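Local coordinates for protein beta-lactamase (Chitinophaga pinensis, PDB 6N36) that probably hydrolyses the amide bond of beta-lactam antibiotics, using two zinc ions, as a member of the metallo-beta-lactamase superfamily, at residues Leu61-Met66 with Phe71-Ile76; Asp143-Gln146 with Lys151-Met154; Lys212-Leu217 with Asp255-Trp260. All coordinates share one frame; numbering follows the deposited sequence.

Contact 1 of 3, residues Leu61-Met66 with Phe71-Ile76; sequences LIKAHM and FKFKDI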
loop_
_atom_site.group_PDB
_atom_site.type_symbol
_atom_site.label_atom_id
_atom_site.label_comp_id
_atom_site.label_asym_id
_atom_site.label_seq_id
_atom_site.Cartn_x
_atom_site.Cartn_y
_atom_site.Cartn_z
ATOM N N LEU A 61 -6.413 -6.328 14.505
ATOM C CA LEU A 61 -7.555 -6.080 13.594
ATOM C C LEU A 61 -7.431 -6.953 12.354
ATOM O O LEU A 61 -8.465 -7.468 11.885
ATOM C CB LEU A 61 -7.621 -4.601 13.191
ATOM C CG LEU A 61 -8.602 -3.717 13.970
ATOM C CD1 LEU A 61 -9.279 -2.751 13.005
ATOM C CD2 LEU A 61 -9.645 -4.508 14.735
ATOM N N ILE A 62 -6.224 -7.106 11.856
ATOM C CA ILE A 62 -5.982 -7.962 10.654
ATOM C C ILE A 62 -6.396 -9.401 10.992
ATOM O O ILE A 62 -7.171 -9.984 10.209
ATOM C CB ILE A 62 -4.520 -7.897 10.210
ATOM C CG1 ILE A 62 -4.230 -6.509 9.639
ATOM C CG2 ILE A 62 -4.144 -8.992 9.199
ATOM C CD1 ILE A 62 -2.751 -6.211 9.540
ATOM N N LYS A 63 -5.966 -9.909 12.135
ATOM C CA LYS A 63 -6.310 -11.306 12.564
ATOM C C LYS A 63 -7.839 -11.434 12.674
ATOM O O LYS A 63 -8.454 -12.436 12.156
ATOM C CB LYS A 63 -5.501 -11.638 13.827
ATOM C CG LYS A 63 -5.676 -13.059 14.333
ATOM C CD LYS A 63 -4.841 -13.307 15.590
ATOM C CE LYS A 63 -4.924 -14.749 16.051
ATOM N NZ LYS A 63 -6.082 -15.450 15.452
ATOM N N ALA A 64 -8.509 -10.476 13.319
ATOM C CA ALA A 64 -9.967 -10.502 13.542
ATOM C C ALA A 64 -10.715 -10.412 12.227
ATOM O O ALA A 64 -11.761 -11.089 12.064
ATOM C CB ALA A 64 -10.386 -9.385 14.469
ATOM N N HIS A 65 -10.253 -9.533 11.311
ATOM C CA HIS A 65 -10.966 -9.351 10.035
ATOM C C HIS A 65 -10.850 -10.639 9.234
ATOM O O HIS A 65 -11.805 -11.014 8.555
ATOM C CB HIS A 65 -10.375 -8.162 9.303
ATOM C CG HIS A 65 -10.813 -6.864 9.855
ATOM N ND1 HIS A 65 -10.260 -5.663 9.433
ATOM C CD2 HIS A 65 -11.698 -6.554 10.813
ATOM C CE1 HIS A 65 -10.838 -4.679 10.089
ATOM N NE2 HIS A 65 -11.726 -5.185 10.925
ATOM N N MET A 66 -9.672 -11.248 9.265
ATOM C CA MET A 66 -9.467 -12.513 8.518
ATOM C C MET A 66 -10.388 -13.603 9.081
ATOM O O MET A 66 -11.036 -14.299 8.267
ATOM C CB MET A 66 -8.006 -12.902 8.557
ATOM C CG MET A 66 -7.199 -12.064 7.609
ATOM S SD MET A 66 -5.453 -12.494 7.578
ATOM C CE MET A 66 -5.608 -14.092 6.760
ATOM N N PHE A 71 -10.752 -16.910 7.094
ATOM C CA PHE A 71 -9.345 -17.254 6.784
ATOM C C PHE A 71 -8.507 -17.185 8.059
ATOM O O PHE A 71 -8.858 -16.425 9.024
ATOM C CB PHE A 71 -8.761 -16.310 5.746
ATOM C CG PHE A 71 -9.553 -16.279 4.461
ATOM C CD1 PHE A 71 -9.544 -17.405 3.646
ATOM C CD2 PHE A 71 -10.301 -15.182 4.085
ATOM C CE1 PHE A 71 -10.262 -17.424 2.459
ATOM C CE2 PHE A 71 -11.046 -15.207 2.909
ATOM C CZ PHE A 71 -11.005 -16.326 2.103
ATOM N N LYS A 72 -7.444 -17.952 8.075
ATOM C CA LYS A 72 -6.499 -18.004 9.206
ATOM C C LYS A 72 -5.326 -17.061 8.960
ATOM O O LYS A 72 -4.628 -17.175 7.951
ATOM C CB LYS A 72 -5.996 -19.427 9.446
ATOM C CG LYS A 72 -6.993 -20.340 10.135
ATOM C CD LYS A 72 -6.372 -21.523 10.879
ATOM C CE LYS A 72 -5.034 -21.977 10.346
ATOM N NZ LYS A 72 -4.950 -23.460 10.305
ATOM N N PHE A 73 -5.136 -16.150 9.879
ATOM C CA PHE A 73 -3.981 -15.222 9.881
ATOM C C PHE A 73 -2.665 -15.961 9.641
ATOM O O PHE A 73 -1.814 -15.509 8.910
ATOM C CB PHE A 73 -3.990 -14.555 11.242
ATOM C CG PHE A 73 -2.945 -13.513 11.525
ATOM C CD1 PHE A 73 -2.898 -12.325 10.833
ATOM C CD2 PHE A 73 -2.078 -13.701 12.568
ATOM C CE1 PHE A 73 -1.965 -11.348 11.139
ATOM C CE2 PHE A 73 -1.163 -12.714 12.906
ATOM C CZ PHE A 73 -1.144 -11.529 12.212
ATOM N N LYS A 74 -2.472 -17.113 10.290
ATOM C CA LYS A 74 -1.186 -17.822 10.208
ATOM C C LYS A 74 -0.978 -18.436 8.822
ATOM O O LYS A 74 0.124 -18.930 8.562
ATOM C CB LYS A 74 -1.039 -18.795 11.385
ATOM C CG LYS A 74 -0.714 -18.074 12.696
ATOM C CD LYS A 74 -0.677 -18.972 13.956
ATOM C CE LYS A 74 -0.926 -18.149 15.215
ATOM N NZ LYS A 74 -0.657 -18.874 16.490
ATOM N N ASP A 75 -1.942 -18.323 7.906
ATOM C CA ASP A 75 -1.788 -18.796 6.496
ATOM C C ASP A 75 -1.256 -17.683 5.595
ATOM O O ASP A 75 -1.003 -17.959 4.438
ATOM C CB ASP A 75 -3.105 -19.351 5.979
ATOM C CG ASP A 75 -3.472 -20.700 6.553
ATOM O OD1 ASP A 75 -2.506 -21.441 6.935
ATOM O OD2 ASP A 75 -4.667 -20.993 6.620
ATOM N N ILE A 76 -1.003 -16.478 6.110
ATOM C CA ILE A 76 -0.272 -15.432 5.331
ATOM C C ILE A 76 1.151 -15.923 5.099
ATOM O O ILE A 76 1.829 -16.311 6.091
ATOM C CB ILE A 76 -0.286 -14.104 6.047
ATOM C CG1 ILE A 76 -1.705 -13.583 6.174
ATOM C CG2 ILE A 76 0.677 -13.115 5.359
ATOM C CD1 ILE A 76 -1.773 -12.400 7.120
HETATM O O HOH W 1 -7.542 -15.199 11.326
#
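M66 and F71 join the two backbones: the chain turns back after helix 58-69, and F71 N donates a 2.9 Å bond to M66 O. The bond is nearly straight at the hydrogen, but F71 N sits above the carbonyl plane. A water makes a second bridge. It donates to K63 O and F71 O and accepts from F73 N. The M66 side chain runs between helix 58-69 and the segment 71-76. It is extended to SD, then bends (chi3 70°), which brings CE against the backbone of 71-76, 3.4 Å from K72 O and close to F73 CA. SD lies at the edge of the F73 ring, a Met-aromatic contact, and also touches I76 CD1 at 3.7 Å. The F73 ring takes two further contacts. K63 CB lies over one face, 4.1 Å from the ring centroid, in a CH-pi contact. K63 CG is anti to the backbone N (chi1 -176°), and the aliphatic chain crosses F73 at about a right angle. I62 CG2 meets the ring edge at CE1, 3.7 Å away. F73 also packs on helix 92-99 through V95, Q98 and T99. The F71 ring leads away from the helix and makes edge-to-face contacts with Y30 and H48. This is the helix-to-strand half of a beta-alpha-beta crossover, in which helix 58-69 joins the parallel neighbouring strands 48-51 and 76-80 of the seven-stranded sheet.

Contact 2 of 3, residues Asp143-Gln146 with Lys151-Met154; sequences DSIQ and KIVM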
loop_
_atom_site.group_PDB
_atom_site.type_symbol
_atom_site.label_atom_id
_atom_site.label_comp_id
_atom_site.label_asym_id
_atom_site.label_seq_id
_atom_site.Cartn_x
_atom_site.Cartn_y
_atom_site.Cartn_z
ATOM N N ASP A 143 9.228 -6.799 -11.170
ATOM C CA ASP A 143 9.382 -8.134 -10.541
ATOM C C ASP A 143 7.995 -8.747 -10.303
ATOM O O ASP A 143 7.003 -8.027 -10.013
ATOM C CB ASP A 143 10.179 -8.166 -9.242
ATOM C CG ASP A 143 11.685 -8.155 -9.384
ATOM O OD1 ASP A 143 12.187 -8.287 -10.529
ATOM O OD2 ASP A 143 12.356 -8.060 -8.357
ATOM N N SER A 144 7.904 -10.055 -10.462
ATOM C CA SER A 144 6.656 -10.811 -10.192
ATOM C C SER A 144 6.781 -11.567 -8.866
ATOM O O SER A 144 7.856 -12.113 -8.553
ATOM C CB SER A 144 6.342 -11.714 -11.336
ATOM O OG SER A 144 7.255 -12.773 -11.314
ATOM N N ILE A 145 5.680 -11.589 -8.107
ATOM C CA ILE A 145 5.501 -12.321 -6.841
ATOM C C ILE A 145 4.413 -13.349 -7.171
ATOM O O ILE A 145 3.288 -12.942 -7.608
ATOM C CB ILE A 145 5.104 -11.357 -5.707
ATOM C CG1 ILE A 145 6.151 -10.248 -5.564
ATOM C CG2 ILE A 145 4.898 -12.100 -4.402
ATOM C CD1 ILE A 145 5.579 -8.857 -5.616
ATOM N N GLN A 146 4.780 -14.605 -7.064
ATOM C CA GLN A 146 3.894 -15.730 -7.443
ATOM C C GLN A 146 3.613 -16.607 -6.235
ATOM O O GLN A 146 4.537 -17.027 -5.549
ATOM C CB GLN A 146 4.534 -16.519 -8.587
ATOM C CG GLN A 146 4.670 -15.674 -9.831
ATOM C CD GLN A 146 5.381 -16.448 -10.906
ATOM O OE1 GLN A 146 6.578 -16.282 -11.106
ATOM N NE2 GLN A 146 4.652 -17.340 -11.545
ATOM N N LYS A 151 -0.177 -14.126 -9.757
ATOM C CA LYS A 151 1.010 -13.387 -10.239
ATOM C C LYS A 151 0.791 -11.899 -9.971
ATOM O O LYS A 151 -0.109 -11.293 -10.545
ATOM C CB LYS A 151 1.238 -13.638 -11.734
ATOM C CG LYS A 151 2.436 -12.886 -12.266
ATOM C CD LYS A 151 2.894 -13.278 -13.665
ATOM C CE LYS A 151 4.079 -12.429 -14.096
ATOM N NZ LYS A 151 4.867 -13.066 -15.184
ATOM N N ILE A 152 1.586 -11.362 -9.072
ATOM C CA ILE A 152 1.539 -9.933 -8.723
ATOM C C ILE A 152 2.783 -9.269 -9.307
ATOM O O ILE A 152 3.893 -9.722 -9.008
ATOM C CB ILE A 152 1.511 -9.796 -7.198
ATOM C CG1 ILE A 152 0.294 -10.465 -6.568
ATOM C CG2 ILE A 152 1.626 -8.322 -6.837
ATOM C CD1 ILE A 152 0.504 -10.688 -5.079
ATOM N N VAL A 153 2.584 -8.213 -10.074
ATOM C CA VAL A 153 3.721 -7.420 -10.598
ATOM C C VAL A 153 3.916 -6.128 -9.788
ATOM O O VAL A 153 2.926 -5.419 -9.557
ATOM C CB VAL A 153 3.529 -7.136 -12.087
ATOM C CG1 VAL A 153 4.666 -6.246 -12.575
ATOM C CG2 VAL A 153 3.449 -8.428 -12.881
ATOM N N MET A 154 5.124 -5.899 -9.295
ATOM C CA MET A 154 5.468 -4.640 -8.570
ATOM C C MET A 154 5.919 -3.593 -9.598
ATOM O O MET A 154 6.703 -3.966 -10.528
ATOM C CB MET A 154 6.560 -4.860 -7.529
ATOM C CG MET A 154 6.793 -3.608 -6.703
ATOM S SD MET A 154 8.060 -2.495 -7.496
ATOM C CE MET A 154 9.517 -3.182 -6.762
#
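I145 and I152 exchange two backbone hydrogen bonds, so they form a hydrogen-bonded antiparallel pair. I145 N donates to I152 O at 2.7 Å, and I152 N donates to I145 O at 2.7 Å. Both donors lie in the plane of the carbonyl they meet. A third bond runs from M154 N to D143 O, 2.9 Å, with the donor nearly in line with the C=O bond. Weaker CA-H...O contacts fill in beside these, the shortest from S144 CA to I152 O at 3.2 Å. Two polar groups of 143-146 are held from outside the hairpin strands: D143 OD2 accepts from H140 N, and S144 O takes a bond from R137 NH1.

The two strands form a beta hairpin, 144-147 with 150-156, and 144-147 is the outermost strand of the five-stranded sheet. The two faces of the hairpin differ. I145 and I152 point to one face, where I145 CD1 lies 4.2 Å from I152 CG2. On this side the two sheets of the metallo-beta-lactamase sandwich pack together: I145 touches L139, I78, L80 and M104 of the seven-stranded sheet, while I152 leans on F167 and F169 of the next strand.

S144, Q146, K151 and V153 point to the other face. The K151 chain is extended, with CG anti to the backbone N (chi1 179°). It passes diagonally over the hairpin and sets CE 3.6 Å from S144 CB. Beside it, Q146 CG approaches K151 CG only loosely, at 4.3 Å.

Contact 3 of 3, residues Lys212-Leu217 with Asp255-Trp260; sequences KAMKAL and DVLDEW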
loop_
_atom_site.group_PDB
_atom_site.type_symbol
_atom_site.label_atom_id
_atom_site.label_comp_id
_atom_site.label_asym_id
_atom_site.label_seq_id
_atom_site.Cartn_x
_atom_site.Cartn_y
_atom_site.Cartn_z
ATOM N N LYS A 212 4.079 10.362 -14.598
ATOM C CA LYS A 212 3.937 9.910 -16.001
ATOM C C LYS A 212 3.679 8.400 -16.055
ATOM O O LYS A 212 2.759 7.940 -16.769
ATOM C CB LYS A 212 5.166 10.310 -16.813
ATOM C CG LYS A 212 5.342 11.819 -16.967
ATOM C CD LYS A 212 6.568 12.240 -17.739
ATOM C CE LYS A 212 7.847 12.073 -16.968
ATOM N NZ LYS A 212 9.038 12.411 -17.775
ATOM N N ALA A 213 4.424 7.628 -15.276
ATOM C CA ALA A 213 4.395 6.159 -15.275
ATOM C C ALA A 213 3.007 5.671 -14.825
ATOM O O ALA A 213 2.420 4.783 -15.455
ATOM C CB ALA A 213 5.475 5.624 -14.400
ATOM N N MET A 214 2.448 6.269 -13.777
ATOM C CA MET A 214 1.142 5.840 -13.268
ATOM C C MET A 214 0.037 6.211 -14.268
ATOM O O MET A 214 -0.910 5.436 -14.371
ATOM C CB MET A 214 0.919 6.450 -11.873
ATOM C CG MET A 214 1.891 5.850 -10.880
ATOM S SD MET A 214 1.487 6.366 -9.180
ATOM C CE MET A 214 0.059 5.307 -8.898
ATOM N N LYS A 215 0.171 7.310 -14.996
ATOM C CA LYS A 215 -0.878 7.665 -15.982
ATOM C C LYS A 215 -0.926 6.587 -17.068
ATOM O O LYS A 215 -2.008 6.319 -17.666
ATOM C CB LYS A 215 -0.550 9.016 -16.603
ATOM C CG LYS A 215 -1.779 9.694 -17.198
ATOM C CD LYS A 215 -2.650 10.209 -16.051
ATOM C CE LYS A 215 -3.179 11.610 -16.281
ATOM N NZ LYS A 215 -4.397 11.572 -17.114
ATOM N N ALA A 216 0.218 5.988 -17.372
ATOM C CA ALA A 216 0.357 5.039 -18.490
ATOM C C ALA A 216 -0.178 3.638 -18.167
ATOM O O ALA A 216 -0.312 2.830 -19.100
ATOM C CB ALA A 216 1.793 4.989 -18.956
ATOM N N LEU A 217 -0.492 3.344 -16.911
ATOM C CA LEU A 217 -0.941 1.995 -16.524
ATOM C C LEU A 217 -2.349 1.737 -17.038
ATOM O O LEU A 217 -3.129 2.669 -17.168
ATOM C CB LEU A 217 -0.907 1.902 -15.003
ATOM C CG LEU A 217 0.485 1.944 -14.394
ATOM C CD1 LEU A 217 0.338 1.849 -12.885
ATOM C CD2 LEU A 217 1.351 0.829 -14.945
ATOM N N ASP A 255 -8.095 11.948 -12.427
ATOM C CA ASP A 255 -8.317 13.215 -11.701
ATOM C C ASP A 255 -7.323 13.322 -10.532
ATOM O O ASP A 255 -6.744 14.402 -10.363
ATOM C CB ASP A 255 -9.762 13.325 -11.225
ATOM C CG ASP A 255 -10.724 13.626 -12.371
ATOM O OD1 ASP A 255 -10.249 13.843 -13.529
ATOM O OD2 ASP A 255 -11.917 13.561 -12.134
ATOM N N VAL A 256 -7.087 12.265 -9.763
ATOM C CA VAL A 256 -6.140 12.316 -8.604
ATOM C C VAL A 256 -4.716 12.545 -9.131
ATOM O O VAL A 256 -3.971 13.369 -8.596
ATOM C CB VAL A 256 -6.221 11.023 -7.762
ATOM C CG1 VAL A 256 -5.051 10.904 -6.793
ATOM C CG2 VAL A 256 -7.538 10.930 -7.020
ATOM N N LEU A 257 -4.324 11.863 -10.199
ATOM C CA LEU A 257 -2.954 12.053 -10.732
ATOM C C LEU A 257 -2.801 13.462 -11.306
ATOM O O LEU A 257 -1.756 14.082 -11.130
ATOM C CB LEU A 257 -2.662 10.997 -11.792
ATOM C CG LEU A 257 -2.521 9.557 -11.305
ATOM C CD1 LEU A 257 -2.221 8.636 -12.461
ATOM C CD2 LEU A 257 -1.456 9.410 -10.237
ATOM N N ASP A 258 -3.798 13.963 -12.003
ATOM C CA ASP A 258 -3.754 15.337 -12.570
ATOM C C ASP A 258 -3.621 16.350 -11.419
ATOM O O ASP A 258 -2.825 17.320 -11.567
ATOM C CB ASP A 258 -4.976 15.574 -13.469
ATOM C CG ASP A 258 -4.963 14.801 -14.785
ATOM O OD1 ASP A 258 -3.925 14.222 -15.129
ATOM O OD2 ASP A 258 -5.996 14.814 -15.494
ATOM N N GLU A 259 -4.347 16.155 -10.310
ATOM C CA GLU A 259 -4.244 17.069 -9.138
ATOM C C GLU A 259 -2.795 17.039 -8.632
ATOM O O GLU A 259 -2.218 18.127 -8.389
ATOM C CB GLU A 259 -5.244 16.722 -8.039
ATOM C CG GLU A 259 -6.697 17.013 -8.406
ATOM C CD GLU A 259 -7.770 16.340 -7.558
ATOM O OE1 GLU A 259 -7.463 15.936 -6.414
ATOM O OE2 GLU A 259 -8.938 16.250 -8.043
ATOM N N TRP A 260 -2.221 15.851 -8.463
ATOM C CA TRP A 260 -0.825 15.812 -7.988
ATOM C C TRP A 260 0.153 16.384 -9.030
ATOM O O TRP A 260 1.162 16.987 -8.630
ATOM C CB TRP A 260 -0.438 14.441 -7.450
ATOM C CG TRP A 260 -1.065 14.207 -6.112
ATOM C CD1 TRP A 260 -2.099 13.365 -5.870
ATOM C CD2 TRP A 260 -0.776 14.886 -4.877
ATOM N NE1 TRP A 260 -2.474 13.459 -4.551
ATOM C CE2 TRP A 260 -1.691 14.393 -3.925
ATOM C CE3 TRP A 260 0.143 15.872 -4.485
ATOM C CZ2 TRP A 260 -1.701 14.847 -2.596
ATOM C CZ3 TRP A 260 0.104 16.333 -3.175
ATOM C CH2 TRP A 260 -0.812 15.830 -2.253
#
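The D258 carboxylate meets the end of K215 at one oxygen, with the lysine tip lying to one side of the carboxylate plane. K215 NZ is 3.3 Å from D258 OD1, a salt bridge to one oxygen and without a hydrogen bond. K215 CE comes even nearer to that oxygen than NZ does. D258 is modelled in two conformers, so this bridge is less certain. K215 NZ also pairs with D254, its stronger partner, one turn earlier on the same helix. The K215 chain is bent at chi2 (74°) and again further out, which swings NZ across to the acids.

Two helices meet here, 203-215 and 250-268. Helix 203-215 lies against strand 165-172 of the five-stranded sheet in the metallo-beta-lactamase sandwich, and helix 250-268 packs beside it. L257 is the apolar link between them. Its CD1 reaches the backbone of the other helix, 3.7 Å from K215 N, and lies 3.9 Å from M214 CB. K215 CD slides past the same methyl at 3.9 Å. M214 also rests on H157 and S166. Polar residues of helix 250-268 take up backbone carbonyls of 212-217: Y253 OH bonds M214 O, and R250 bonds K215 O and L217 O.

In the fold
The three contacts follow one another along the chain and share no helix or strand. Contact 1 leads into strand 76-80, which I145 of contact 2 touches from the other sheet. Contact 3 joins two helices beside that second sheet. Contacts 1 and 3 lie on opposite sides of the chain's centre, with centres 33 Å apart. Contact 2 is about 22 Å from each, centre to centre. All three are partly buried. M66 and F73 of contact 1 and I145 and I152 of contact 2 are buried. K63 is exposed at contact 1, and K215 and D258 partly so at contact 3. The chemistry changes with place: aromatic and sulfur packing in contact 1, backbone bonds in contact 2, a charged pair beside one leucine in contact 3.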